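Long-range contacts in NTF2 fold protein loop-helix-loop design NT-9 (Synthetic construct, PDB 6W90), which has no known natural function, being a computationally designed NTF2-like fold with a reshaped loop-helix-loop geometry, and holds a phospholipid in its pocket: residues 4-9 / 74-79; 80-85 / 99-104. One frame throughout, in Å; residues are numbered along the deposited sequence. Where two conformers were deposited one is given.

Contact 1. Residues 4-9 / 74-79; sequences MSREEI and RKVQVD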
ATOM      1  N   MET A   4      -0.402 -15.121   8.950  1.00 36.38           N
ATOM      2  CA  MET A   4       0.622 -15.472   7.986  1.00 30.17           C
ATOM      3  C   MET A   4       2.015 -15.197   8.531  1.00 24.33           C
ATOM      4  O   MET A   4       2.208 -14.386   9.433  1.00 27.85           O
ATOM      5  CB  MET A   4       0.416 -14.708   6.676  1.00 41.66           C
ATOM      6  CG  MET A   4      -0.969 -14.906   6.077  1.00 58.85           C
ATOM      7  SD  MET A   4      -1.312 -13.868   4.638  1.00 71.65           S
ATOM      8  CE  MET A   4      -0.166 -14.566   3.458  1.00 77.89           C
ATOM      9  N   SER A   5       2.975 -15.942   7.993  1.00 24.21           N
ATOM     10  CA  SER A   5       4.371 -15.781   8.344  1.00 24.12           C
ATOM     11  C   SER A   5       4.957 -14.612   7.575  1.00 22.74           C
ATOM     12  O   SER A   5       4.365 -14.134   6.610  1.00 25.20           O
ATOM     13  CB  SER A   5       5.158 -17.038   7.988  1.00 26.49           C
ATOM     14  OG  SER A   5       5.078 -17.222   6.569  1.00 28.33           O
ATOM     15  N   ARG A   6       6.135 -14.157   8.005  1.00 22.51           N
ATOM     16  CA  ARG A   6       6.840 -13.110   7.266  1.00 21.46           C
ATOM     17  C   ARG A   6       7.010 -13.501   5.805  1.00 21.27           C
ATOM     18  O   ARG A   6       6.842 -12.672   4.904  1.00 21.63           O
ATOM     19  CB  ARG A   6       8.216 -12.877   7.899  1.00 23.93           C
ATOM     20  CG  ARG A   6       8.155 -12.247   9.286  1.00 28.09           C
ATOM     21  CD  ARG A   6       9.545 -11.899   9.850  1.00 30.03           C
ATOM     22  NE  ARG A   6      10.419 -13.057   9.925  1.00 31.35           N
ATOM     23  CZ  ARG A   6      10.509 -13.857  10.984  1.00 35.25           C
ATOM     24  NH1 ARG A   6       9.761 -13.624  12.052  1.00 35.32           N
ATOM     25  NH2 ARG A   6      11.332 -14.899  10.977  1.00 42.41           N
ATOM     26  N   GLU A   7       7.355 -14.752   5.554  1.00 23.45           N
ATOM     27  CA  GLU A   7       7.623 -15.187   4.185  1.00 24.32           C
ATOM     28  C   GLU A   7       6.354 -15.193   3.340  1.00 24.66           C
ATOM     29  O   GLU A   7       6.379 -14.789   2.166  1.00 26.08           O
ATOM     30  CB  GLU A   7       8.290 -16.559   4.247  1.00 33.20           C
ATOM     31  CG  GLU A   7       9.638 -16.615   5.078  1.00 53.94           C
ATOM     32  CD  GLU A   7       9.573 -16.382   6.633  1.00 59.29           C
ATOM     33  OE1 GLU A   7       8.581 -16.738   7.305  1.00 50.61           O
ATOM     34  OE2 GLU A   7      10.570 -15.856   7.193  1.00 58.86           O
ATOM     35  N   GLU A   8       5.239 -15.635   3.918  1.00 24.68           N
ATOM     36  CA  GLU A   8       3.962 -15.610   3.215  1.00 25.01           C
ATOM     37  C   GLU A   8       3.538 -14.178   2.910  1.00 24.29           C
ATOM     38  O   GLU A   8       3.080 -13.892   1.804  1.00 24.55           O
ATOM     39  CB  GLU A   8       2.900 -16.350   4.041  1.00 27.97           C
ATOM     40  CG  GLU A   8       3.167 -17.875   4.153  1.00 41.71           C
ATOM     41  CD  GLU A   8       2.302 -18.599   5.184  1.00 54.21           C
ATOM     42  OE1 GLU A   8       1.820 -17.959   6.149  1.00 53.96           O
ATOM     43  OE2 GLU A   8       2.114 -19.827   5.032  1.00 57.39           O
ATOM     44  N   ILE A   9       3.687 -13.266   3.876  0.81 21.61           N
ATOM     45  CA  ILE A   9       3.373 -11.854   3.612  0.81 21.46           C
ATOM     46  C   ILE A   9       4.253 -11.316   2.485  0.81 20.87           C
ATOM     47  O   ILE A   9       3.783 -10.597   1.592  0.81 21.71           O
ATOM     48  CB  ILE A   9       3.539 -11.001   4.885  0.81 24.26           C
ATOM     49  CG1 ILE A   9       2.461 -11.337   5.931  0.81 28.25           C
ATOM     50  CG2 ILE A   9       3.537  -9.492   4.530  0.81 23.33           C
ATOM     51  CD1 ILE A   9       1.013 -11.000   5.474  0.81 30.18           C
ATOM     52  N   ARG A  74      12.102  -4.313   2.146  1.00 21.75           N
ATOM     53  CA  ARG A  74      13.235  -4.303   3.050  1.00 24.79           C
ATOM     54  C   ARG A  74      12.948  -4.888   4.419  1.00 27.43           C
ATOM     55  O   ARG A  74      13.902  -5.249   5.126  1.00 28.69           O
ATOM     56  CB  ARG A  74      13.748  -2.876   3.285  1.00 27.75           C
ATOM     57  CG  ARG A  74      14.448  -2.210   2.096  1.00 31.46           C
ATOM     58  CD  ARG A  74      15.751  -2.877   1.656  1.00 44.29           C
ATOM     59  NE  ARG A  74      16.722  -2.925   2.748  1.00 59.35           N
ATOM     60  CZ  ARG A  74      17.611  -1.973   3.024  1.00 69.04           C
ATOM     61  NH1 ARG A  74      17.676  -0.877   2.281  1.00 72.41           N
ATOM     62  NH2 ARG A  74      18.440  -2.122   4.050  1.00 70.90           N
ATOM     63  N   LYS A  75      11.680  -4.939   4.821  1.00 25.76           N
ATOM     64  CA  LYS A  75      11.308  -5.456   6.131  1.00 25.80           C
ATOM     65  C   LYS A  75       9.885  -5.989   6.073  1.00 22.34           C
ATOM     66  O   LYS A  75       8.988  -5.327   5.556  1.00 20.74           O
ATOM     67  CB  LYS A  75      11.429  -4.350   7.190  1.00 30.54           C
ATOM     68  CG  LYS A  75      10.984  -4.700   8.590  1.00 33.64           C
ATOM     69  CD  LYS A  75      11.512  -3.639   9.557  1.00 44.28           C
ATOM     70  CE  LYS A  75      10.411  -3.022  10.380  1.00 52.35           C
ATOM     71  NZ  LYS A  75      10.082  -3.875  11.576  1.00 55.19           N
ATOM     72  N   VAL A  76       9.682  -7.182   6.623  1.00 24.92           N
ATOM     73  CA  VAL A  76       8.347  -7.647   6.984  1.00 22.77           C
ATOM     74  C   VAL A  76       8.423  -8.156   8.416  1.00 22.75           C
ATOM     75  O   VAL A  76       9.297  -8.963   8.740  1.00 24.46           O
ATOM     76  CB  VAL A  76       7.813  -8.750   6.047  1.00 28.13           C
ATOM     77  CG1 VAL A  76       6.427  -9.229   6.539  1.00 31.16           C
ATOM     78  CG2 VAL A  76       7.723  -8.280   4.591  1.00 29.24           C
ATOM     79  N   GLN A  77       7.517  -7.688   9.284  0.66 23.01           N
ATOM     80  CA  GLN A  77       7.410  -8.146  10.670  0.66 24.47           C
ATOM     81  C   GLN A  77       5.954  -8.439  10.990  0.66 22.61           C
ATOM     82  O   GLN A  77       5.110  -7.544  10.851  0.66 20.23           O
ATOM     83  CB  GLN A  77       7.935  -7.071  11.631  0.66 29.75           C
ATOM     84  CG  GLN A  77       7.781  -7.393  13.125  0.66 36.72           C
ATOM     85  CD  GLN A  77       8.879  -8.290  13.615  0.66 42.12           C
ATOM     86  OE1 GLN A  77       9.604  -8.884  12.813  0.66 42.32           O
ATOM     87  NE2 GLN A  77       9.015  -8.403  14.931  0.66 44.68           N
ATOM     88  N   VAL A  78       5.655  -9.679  11.414  0.66 23.92           N
ATOM     89  CA  VAL A  78       4.288 -10.063  11.741  0.66 25.23           C
ATOM     90  C   VAL A  78       4.174 -10.280  13.241  0.66 26.36           C
ATOM     91  O   VAL A  78       5.128 -10.693  13.911  0.66 26.14           O
ATOM     92  CB  VAL A  78       3.753 -11.334  11.052  0.66 26.72           C
ATOM     93  CG1 VAL A  78       3.757 -11.165   9.576  0.66 26.78           C
ATOM     94  CG2 VAL A  78       4.542 -12.555  11.454  0.66 25.05           C
ATOM     95  N   ASP A  79       2.975 -10.034  13.757  0.66 25.34           N
ATOM     96  CA  ASP A  79       2.684 -10.218  15.173  0.66 28.02           C
ATOM     97  C   ASP A  79       1.183 -10.476  15.253  0.66 26.02           C
ATOM     98  O   ASP A  79       0.373  -9.540  15.217  0.66 25.17           O
ATOM     99  CB  ASP A  79       3.124  -9.009  15.980  0.66 33.23           C
ATOM    100  CG  ASP A  79       3.428  -9.364  17.401  0.66 35.19           C
ATOM    101  OD1 ASP A  79       2.854 -10.381  17.851  0.66 35.87           O
ATOM    102  OD2 ASP A  79       4.217  -8.643  18.068  0.66 33.97           O
TER
HETATM  103  O   HOH W   1       7.917 -11.196  12.522  1.00 31.46           O

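Contact 2. Residues 80-85 / 99-104; sequences GNHVRV and EIEVEV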
ATOM      1  N   GLY A  80       0.819 -11.755  15.294  1.00 27.45           N
ATOM      2  CA  GLY A  80      -0.570 -12.113  15.096  1.00 27.45           C
ATOM      3  C   GLY A  80      -1.084 -11.542  13.783  1.00 25.90           C
ATOM      4  O   GLY A  80      -0.502 -11.752  12.693  1.00 27.89           O
ATOM      5  N   ASN A  81      -2.194 -10.799  13.850  1.00 27.97           N
ATOM      6  CA  ASN A  81      -2.775 -10.219  12.644  1.00 27.66           C
ATOM      7  C   ASN A  81      -2.290  -8.798  12.352  1.00 28.05           C
ATOM      8  O   ASN A  81      -2.853  -8.141  11.472  1.00 27.03           O
ATOM      9  CB  ASN A  81      -4.300 -10.219  12.715  1.00 34.91           C
ATOM     10  CG  ASN A  81      -4.822  -9.320  13.792  1.00 44.85           C
ATOM     11  OD1 ASN A  81      -4.152  -9.101  14.783  1.00 52.52           O
ATOM     12  ND2 ASN A  81      -6.018  -8.788  13.604  1.00 53.09           N
ATOM     13  N   HIS A  82      -1.254  -8.336  13.055  1.00 23.32           N
ATOM     14  CA  HIS A  82      -0.625  -7.035  12.847  1.00 23.93           C
ATOM     15  C   HIS A  82       0.649  -7.214  12.044  1.00 24.93           C
ATOM     16  O   HIS A  82       1.551  -7.949  12.455  1.00 28.27           O
ATOM     17  CB  HIS A  82      -0.282  -6.397  14.193  1.00 22.93           C
ATOM     18  CG  HIS A  82       0.015  -4.937  14.099  1.00 20.58           C
ATOM     19  ND1 HIS A  82      -0.981  -4.016  13.896  1.00 20.83           N
ATOM     20  CD2 HIS A  82       1.173  -4.238  14.173  1.00 20.71           C
ATOM     21  CE1 HIS A  82      -0.457  -2.803  13.848  1.00 20.49           C
ATOM     22  NE2 HIS A  82       0.854  -2.911  14.000  1.00 21.13           N
ATOM     23  N   VAL A  83       0.746  -6.528  10.926  1.00 20.45           N
ATOM     24  CA  VAL A  83       1.851  -6.701   9.995  1.00 21.56           C
ATOM     25  C   VAL A  83       2.502  -5.358   9.749  1.00 19.78           C
ATOM     26  O   VAL A  83       1.797  -4.368   9.558  1.00 21.81           O
ATOM     27  CB  VAL A  83       1.348  -7.274   8.659  1.00 22.92           C
ATOM     28  CG1 VAL A  83       2.536  -7.436   7.654  1.00 25.29           C
ATOM     29  CG2 VAL A  83       0.574  -8.568   8.885  1.00 27.90           C
ATOM     30  N   ARG A  84       3.827  -5.338   9.701  1.00 18.92           N
ATOM     31  CA  ARG A  84       4.576  -4.158   9.285  1.00 21.68           C
ATOM     32  C   ARG A  84       5.368  -4.491   8.030  1.00 19.78           C
ATOM     33  O   ARG A  84       6.037  -5.527   7.989  1.00 21.46           O
ATOM     34  CB  ARG A  84       5.529  -3.685  10.372  1.00 26.74           C
ATOM     35  CG  ARG A  84       6.200  -2.376   9.968  1.00 37.43           C
ATOM     36  CD  ARG A  84       7.041  -1.810  11.094  1.00 44.08           C
ATOM     37  NE  ARG A  84       6.174  -1.578  12.242  1.00 43.95           N
ATOM     38  CZ  ARG A  84       5.587  -0.420  12.523  1.00 36.35           C
ATOM     39  NH1 ARG A  84       5.804   0.661  11.782  1.00 35.57           N
ATOM     40  NH2 ARG A  84       4.825  -0.331  13.599  1.00 26.96           N
ATOM     41  N   VAL A  85       5.290  -3.621   7.020  1.00 19.27           N
ATOM     42  CA  VAL A  85       6.001  -3.800   5.757  1.00 19.99           C
ATOM     43  C   VAL A  85       6.746  -2.514   5.429  1.00 18.69           C
ATOM     44  O   VAL A  85       6.157  -1.440   5.481  1.00 19.60           O
ATOM     45  CB  VAL A  85       5.022  -4.150   4.629  1.00 21.15           C
ATOM     46  CG1 VAL A  85       5.732  -4.280   3.274  1.00 24.27           C
ATOM     47  CG2 VAL A  85       4.351  -5.461   4.971  1.00 21.85           C
ATOM     48  N   GLU A  99       6.559   2.786   4.311  1.00 23.09           N
ATOM     49  CA  GLU A  99       6.440   1.931   5.479  1.00 26.26           C
ATOM     50  C   GLU A  99       5.000   1.935   5.944  1.00 24.71           C
ATOM     51  O   GLU A  99       4.432   3.016   6.154  1.00 25.97           O
ATOM     52  CB  GLU A  99       7.321   2.393   6.641  1.00 32.35           C
ATOM     53  CG  GLU A  99       7.068   1.545   7.903  1.00 50.14           C
ATOM     54  CD  GLU A  99       8.075   1.741   9.032  1.00 63.25           C
ATOM     55  OE1 GLU A  99       8.732   2.805   9.076  1.00 69.39           O
ATOM     56  OE2 GLU A  99       8.195   0.818   9.875  1.00 63.96           O
ATOM     57  N   ILE A 100       4.416   0.749   6.148  1.00 20.39           N
ATOM     58  CA  ILE A 100       3.018   0.690   6.531  1.00 21.62           C
ATOM     59  C   ILE A 100       2.817  -0.345   7.613  1.00 19.44           C
ATOM     60  O   ILE A 100       3.534  -1.350   7.699  1.00 20.64           O
ATOM     61  CB  ILE A 100       2.041   0.379   5.366  1.00 23.46           C
ATOM     62  CG1 ILE A 100       2.382  -0.931   4.664  1.00 23.82           C
ATOM     63  CG2 ILE A 100       1.996   1.594   4.411  1.00 25.79           C
ATOM     64  CD1 ILE A 100       1.267  -1.362   3.627  1.00 28.48           C
ATOM     65  N   GLU A 101       1.836  -0.066   8.454  1.00 18.26           N
ATOM     66  CA  GLU A 101       1.338  -0.979   9.454  1.00 18.71           C
ATOM     67  C   GLU A 101      -0.040  -1.418   9.024  1.00 20.04           C
ATOM     68  O   GLU A 101      -0.865  -0.579   8.676  1.00 21.35           O
ATOM     69  CB  GLU A 101       1.179  -0.296  10.787  1.00 28.03           C
ATOM     70  CG  GLU A 101       2.230  -0.467  11.786  1.00 31.32           C
ATOM     71  CD  GLU A 101       1.837   0.270  13.073  1.00 28.11           C
ATOM     72  OE1 GLU A 101       1.576   1.511  13.039  1.00 32.85           O
ATOM     73  OE2 GLU A 101       1.747  -0.397  14.114  1.00 25.15           O
ATOM     74  N   VAL A 102      -0.326  -2.710   9.121  1.00 20.04           N
ATOM     75  CA  VAL A 102      -1.525  -3.308   8.558  1.00 22.42           C
ATOM     76  C   VAL A 102      -2.175  -4.176   9.624  1.00 22.55           C
ATOM     77  O   VAL A 102      -1.470  -4.834  10.396  1.00 26.36           O
ATOM     78  CB  VAL A 102      -1.139  -4.184   7.354  1.00 25.15           C
ATOM     79  CG1 VAL A 102      -2.287  -4.908   6.835  1.00 32.55           C
ATOM     80  CG2 VAL A 102      -0.554  -3.331   6.254  1.00 23.95           C
ATOM     81  N   GLU A 103      -3.507  -4.184   9.666  1.00 21.33           N
ATOM     82  CA  GLU A 103      -4.301  -5.172  10.389  1.00 22.95           C
ATOM     83  C   GLU A 103      -5.115  -6.022   9.420  1.00 24.19           C
ATOM     84  O   GLU A 103      -5.825  -5.477   8.572  1.00 22.23           O
ATOM     85  CB  GLU A 103      -5.269  -4.483  11.340  1.00 29.19           C
ATOM     86  CG  GLU A 103      -4.626  -3.854  12.475  1.00 36.23           C
ATOM     87  CD  GLU A 103      -4.544  -4.793  13.642  1.00 39.01           C
ATOM     88  OE1 GLU A 103      -5.600  -5.289  14.082  1.00 41.22           O
ATOM     89  OE2 GLU A 103      -3.425  -5.023  14.136  1.00 33.37           O
ATOM     90  N   VAL A 104      -5.110  -7.349   9.630  1.00 24.06           N
ATOM     91  CA  VAL A 104      -5.730  -8.323   8.734  1.00 27.87           C
ATOM     92  C   VAL A 104      -6.936  -8.960   9.409  1.00 26.64           C
ATOM     93  O   VAL A 104      -6.851  -9.374  10.571  1.00 31.11           O
ATOM     94  CB  VAL A 104      -4.698  -9.408   8.346  1.00 30.02           C
ATOM     95  CG1 VAL A 104      -5.378 -10.529   7.554  1.00 32.51           C
ATOM     96  CG2 VAL A 104      -3.554  -8.765   7.588  1.00 27.80           C
TER

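Contact 1. Residues 4-9 / 74-79
Arg-6 and Val-76 bring the two backbones together, their CA atoms 5.7 Å apart, where the first turn of helix 6-22 lies against strand 70-79, an outermost strand of the sheet. The helix start is a capping box: Glu-8 N donates to Ser-5 OG, and Ser-5 N returns a bond to Glu-8 OE1, 3.0 Å long and nearly straight at 167°. Serine suits the N-cap because its short hydroxyl can turn onto the Glu-8 amide, a first-turn N-H with no earlier carbonyl to bind. The packing of a long N-terminal helix against a curved sheet, with a pocket between, follows the NTF2-like plan. In the conformer described, Ile-9 CG2, anti to the backbone N, comes 3.5 Å from Val-76 CG1, and its CG1 branch touches Val-78 CG1. The compact valines let the helix come close, while branching at CB suits the extended strand; Ile-9 also lines the phospholipid pocket. At the solvent side the Arg-6 chain runs over the strand, its CD 3.1 Å from Val-76 O. Bent at chi3 (-58°), it carries NH1 to a water at 3.1 Å, which also accepts from Val-78 N and donates weakly to Gln-77 OE1.

Contact 2. Residues 80-85 / 99-104
Across the hairpin, His-82 faces Glu-103 as an antiparallel non-hydrogen-bonded pair. Reciprocal backbone bonds join Val-83 with Val-102 and Val-85 with Ile-100, and Val-104 N donates to Asn-81 O. From CB, 3.4 Å from Glu-103 OE2, the His-82 side chain extends with CG anti to the backbone N (chi1 -164°) and still beside that oxygen, carrying the ring between two carboxylates. ND1 donates to the anti lone pair of Glu-103 OE2 at 2.7 Å; CE1 passes 3.3 Å from Glu-101 OE2; NE2 donates to that same oxygen at 2.7 Å; CD2 lies farther from it, at 3.9 Å. Both acceptors lie near the ring plane, fixing its rotation, and the doubly donating imidazole is probably protonated. Glu-101 OE2 also forms a salt bridge with Arg-84 NH2, 3.1 Å away, while Glu-101 CG sits over one face of the guanidinium. Arg-84 NH1 meets Glu-99 OE2 from above the carboxylate plane, completing a salt-bridge network suited to a solvent-facing surface. Asn-81 ND2 donates to Val-104 O, as a backbone N-H would. Beta-branched Val-83, Val-85, Ile-100 and Val-102 suit extended strands and fill the buried face, Val-85 packing on Ile-9 of helix 6-22, Ile-100 and Val-102 on strand 108-114.

How the contacts relate
From the N terminus, contact 1 joins the start of helix 6-22 to strand 70-79, spanning 64 residues: the rest of helix 6-22, helices 24-35 and 54-64, the short strands between 36 and 49, and the start of strand 70-79. Contact 2 opens just after it, so the two stand in series, neither nested nor crossed: a tight turn leads from 70-79 into 82-91, whose hairpin with 94-105 closes a mere 13 residues. Gln-77 O and Arg-84 N, 2.8 Å apart, probably share a hydrogen bond that helps pair the two strands, and Ile-9 CG2 packs on Val-83 CG1. Together they tie the N-terminal helix to three successive strands, beside the bound lipid.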